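BolA-like protein (PDB 3O2E) is of uncharacterised function but may bind a [2Fe-2S] cluster. Local coordinates at residues R31-L36 and L74-I79. Sequence-based numbering, arbitrary orientation.
Sequences RLRSML and LVNSAI
Met-35 lies across the turn of helix made by Leu-74, Ser-77 and Ala-78, its CB packed 3.8 Å from Ala-78 CB. The chain runs out straight, with CG anti to the backbone N (chi1 -173°), and bends only at the thioether, which brings Met-35 SD to 3.4 Å from Ser-77 OG and folds CE over the same hydroxyl. That hydroxyl is turned back on its own helix: Ser-77 OG donates to Leu-74 O at 3.2 Å, tilted 31° from the carbonyl plane, on the face from which Ala-78 N also bonds. Deeper in, Leu-36 forks over two residues. The Leu-36 and Leu-74 side chains slide past each other in opposite directions, Leu-36 CD2 3.7 Å from Leu-74 CG, while Leu-36 CD1 meets Val-75 CG2 at about a right angle. Leu-32 adds one methyl, CD2, 3.7 Å from Val-75 CG1. At the other end Arg-31 runs past the backbone, with CD 3.4 Å from Ala-78 O and CB against Ile-79 CG2, and its guanidinium goes on to a salt bridge with Glu-82. Ala-78 faces the other helix, and the axes of segments 31-36 and 74-78 come within 9.3 Å, their directions 121° apart. Helices 25-36 and 68-78 pack across one another on one face of the three-stranded mixed sheet, the layered α/β arrangement of the BolA fold, where Leu-32 rests on strands 40-45 and 52-59 and Val-75 reaches Ile-58 and strand 86-94.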
ATOM      1  N   ARG A  31       6.978  -3.975  -3.557  1.00 15.32           N
ATOM      2  CA  ARG A  31       6.280  -3.369  -4.676  1.00 15.42           C
ATOM      3  C   ARG A  31       5.985  -1.945  -4.370  1.00 14.59           C
ATOM      4  O   ARG A  31       6.215  -1.077  -5.203  1.00 14.25           O
ATOM      5  CB  ARG A  31       4.949  -4.068  -4.945  1.00 15.92           C
ATOM      6  CG  ARG A  31       5.042  -5.446  -5.501  1.00 19.61           C
ATOM      7  CD  ARG A  31       5.468  -5.477  -6.930  1.00 24.85           C
ATOM      8  NE  ARG A  31       5.741  -6.862  -7.233  1.00 32.02           N
ATOM      9  CZ  ARG A  31       6.912  -7.457  -7.024  1.00 39.24           C
ATOM     10  NH1 ARG A  31       7.966  -6.774  -6.567  1.00 42.42           N
ATOM     11  NH2 ARG A  31       7.039  -8.753  -7.278  1.00 43.01           N
ATOM     12  N   LEU A  32       5.444  -1.692  -3.170  1.00 13.59           N
ATOM     13  CA  LEU A  32       5.100  -0.307  -2.778  1.00 12.83           C
ATOM     14  C   LEU A  32       6.331   0.562  -2.724  1.00 12.62           C
ATOM     15  O   LEU A  32       6.304   1.703  -3.193  1.00 13.34           O
ATOM     16  CB  LEU A  32       4.343  -0.260  -1.421  1.00 11.39           C
ATOM     17  CG  LEU A  32       2.992  -0.950  -1.332  1.00 14.08           C
ATOM     18  CD1 LEU A  32       2.365  -0.805   0.067  1.00 12.42           C
ATOM     19  CD2 LEU A  32       2.089  -0.370  -2.334  1.00 13.74           C
ATOM     20  N   ARG A  33       7.398   0.064  -2.087  1.00 13.28           N
ATOM     21  CA  ARG A  33       8.666   0.824  -2.030  1.00 14.20           C
ATOM     22  C   ARG A  33       9.244   1.094  -3.407  1.00 14.83           C
ATOM     23  O   ARG A  33       9.746   2.176  -3.694  1.00 13.63           O
ATOM     24  CB  ARG A  33       9.714   0.093  -1.187  1.00 15.00           C
ATOM     25  CG  ARG A  33       9.352   0.174   0.254  1.00 15.96           C
ATOM     26  CD  ARG A  33      10.150  -0.756   1.139  1.00 17.03           C
ATOM     27  NE  ARG A  33       9.801  -0.375   2.512  1.00 19.79           N
ATOM     28  CZ  ARG A  33       9.721  -1.172   3.576  1.00 21.07           C
ATOM     29  NH1 ARG A  33       9.989  -2.473   3.481  1.00 22.00           N
ATOM     30  NH2 ARG A  33       9.377  -0.616   4.765  1.00 24.18           N
ATOM     31  N   SER A  34       9.215   0.089  -4.266  1.00 16.04           N
ATOM     32  CA  SER A  34       9.756   0.247  -5.600  1.00 18.05           C
ATOM     33  C   SER A  34       9.031   1.358  -6.391  1.00 17.90           C
ATOM     34  O   SER A  34       9.697   2.209  -6.997  1.00 16.64           O
ATOM     35  CB  SER A  34       9.713  -1.074  -6.335  1.00 19.55           C
ATOM     36  OG  SER A  34      10.073  -0.863  -7.679  1.00 25.60           O
ATOM     37  N   MET A  35       7.686   1.367  -6.351  1.00 17.09           N
ATOM     38  CA  MET A  35       6.898   2.335  -7.147  1.00 17.58           C
ATOM     39  C   MET A  35       6.726   3.709  -6.481  1.00 16.22           C
ATOM     40  O   MET A  35       6.787   4.745  -7.158  1.00 17.28           O
ATOM     41  CB  MET A  35       5.540   1.759  -7.546  1.00 17.62           C
ATOM     42  CG  MET A  35       4.794   2.687  -8.525  1.00 23.30           C
ATOM     43  SD  MET A  35       3.185   2.283  -9.182  0.66 26.31           S
ATOM     44  CE  MET A  35       3.560   1.258 -10.625  1.00 22.77           C
ATOM     45  N   LEU A  36       6.524   3.715  -5.164  1.00 14.36           N
ATOM     46  CA  LEU A  36       6.082   4.900  -4.462  1.00 14.04           C
ATOM     47  C   LEU A  36       7.125   5.572  -3.579  1.00 13.85           C
ATOM     48  O   LEU A  36       6.881   6.673  -3.132  1.00 14.24           O
ATOM     49  CB  LEU A  36       4.847   4.588  -3.653  1.00 13.44           C
ATOM     50  CG  LEU A  36       3.735   3.889  -4.403  1.00 14.57           C
ATOM     51  CD1 LEU A  36       2.708   3.387  -3.361  1.00 14.28           C
ATOM     52  CD2 LEU A  36       3.122   4.797  -5.433  1.00 16.65           C
ATOM     53  N   LEU A  74      -2.928   4.528  -7.900  1.00 17.68           N
ATOM     54  CA  LEU A  74      -1.492   4.411  -7.977  1.00 17.43           C
ATOM     55  C   LEU A  74      -0.969   3.246  -7.129  1.00 14.98           C
ATOM     56  O   LEU A  74      -0.075   2.537  -7.523  1.00 14.55           O
ATOM     57  CB  LEU A  74      -0.882   5.735  -7.528  1.00 18.64           C
ATOM     58  CG  LEU A  74       0.571   6.065  -7.813  1.00 21.66           C
ATOM     59  CD1 LEU A  74       0.860   6.078  -9.293  1.00 25.22           C
ATOM     60  CD2 LEU A  74       0.875   7.423  -7.193  1.00 21.03           C
ATOM     61  N   VAL A  75      -1.493   3.093  -5.936  1.00 13.89           N
ATOM     62  CA  VAL A  75      -1.097   1.979  -5.065  1.00 14.13           C
ATOM     63  C   VAL A  75      -1.486   0.647  -5.649  1.00 14.09           C
ATOM     64  O   VAL A  75      -0.677  -0.285  -5.672  1.00 15.53           O
ATOM     65  CB  VAL A  75      -1.657   2.169  -3.668  1.00 13.41           C
ATOM     66  CG1 VAL A  75      -1.312   0.977  -2.764  1.00 13.39           C
ATOM     67  CG2 VAL A  75      -1.114   3.489  -3.122  1.00 15.59           C
ATOM     68  N   ASN A  76      -2.693   0.550  -6.188  1.00 15.57           N
ATOM     69  CA  ASN A  76      -3.141  -0.702  -6.795  1.00 15.22           C
ATOM     70  C   ASN A  76      -2.337  -1.030  -8.022  1.00 15.80           C
ATOM     71  O   ASN A  76      -2.030  -2.167  -8.267  1.00 14.62           O
ATOM     72  CB  ASN A  76      -4.581  -0.608  -7.182  1.00 16.13           C
ATOM     73  CG  ASN A  76      -5.488  -0.530  -6.007  1.00 17.10           C
ATOM     74  OD1 ASN A  76      -5.183  -1.015  -4.914  1.00 16.12           O
ATOM     75  ND2 ASN A  76      -6.629   0.060  -6.228  1.00 17.85           N
ATOM     76  N   SER A  77      -1.929  -0.014  -8.773  1.00 17.12           N
ATOM     77  CA  SER A  77      -1.067  -0.263  -9.911  1.00 17.87           C
ATOM     78  C   SER A  77       0.334  -0.820  -9.539  1.00 16.98           C
ATOM     79  O   SER A  77       0.916  -1.546 -10.311  1.00 17.14           O
ATOM     80  CB  SER A  77      -0.989   0.962 -10.812  1.00 19.49           C
ATOM     81  OG  SER A  77       0.199   1.640 -10.566  1.00 23.21           O
ATOM     82  N   ALA A  78       0.862  -0.460  -8.375  1.00 16.80           N
ATOM     83  CA  ALA A  78       2.100  -1.045  -7.842  1.00 16.84           C
ATOM     84  C   ALA A  78       2.023  -2.548  -7.600  1.00 17.18           C
ATOM     85  O   ALA A  78       3.006  -3.294  -7.788  1.00 17.25           O
ATOM     86  CB  ALA A  78       2.484  -0.306  -6.557  1.00 15.88           C
ATOM     87  N   ILE A  79       0.840  -3.013  -7.221  1.00 17.22           N
ATOM     88  CA  ILE A  79       0.625  -4.416  -6.856  1.00 17.15           C
ATOM     89  C   ILE A  79      -0.349  -5.087  -7.810  1.00 17.16           C
ATOM     90  O   ILE A  79      -1.026  -6.074  -7.412  1.00 17.12           O
ATOM     91  CB  ILE A  79       0.112  -4.579  -5.389  1.00 16.85           C
ATOM     92  CG1 ILE A  79      -1.180  -3.765  -5.155  1.00 17.34           C
ATOM     93  CG2 ILE A  79       1.163  -4.158  -4.310  1.00 16.77           C
ATOM     94  CD1 ILE A  79      -1.888  -4.081  -3.820  1.00 17.78           C
TER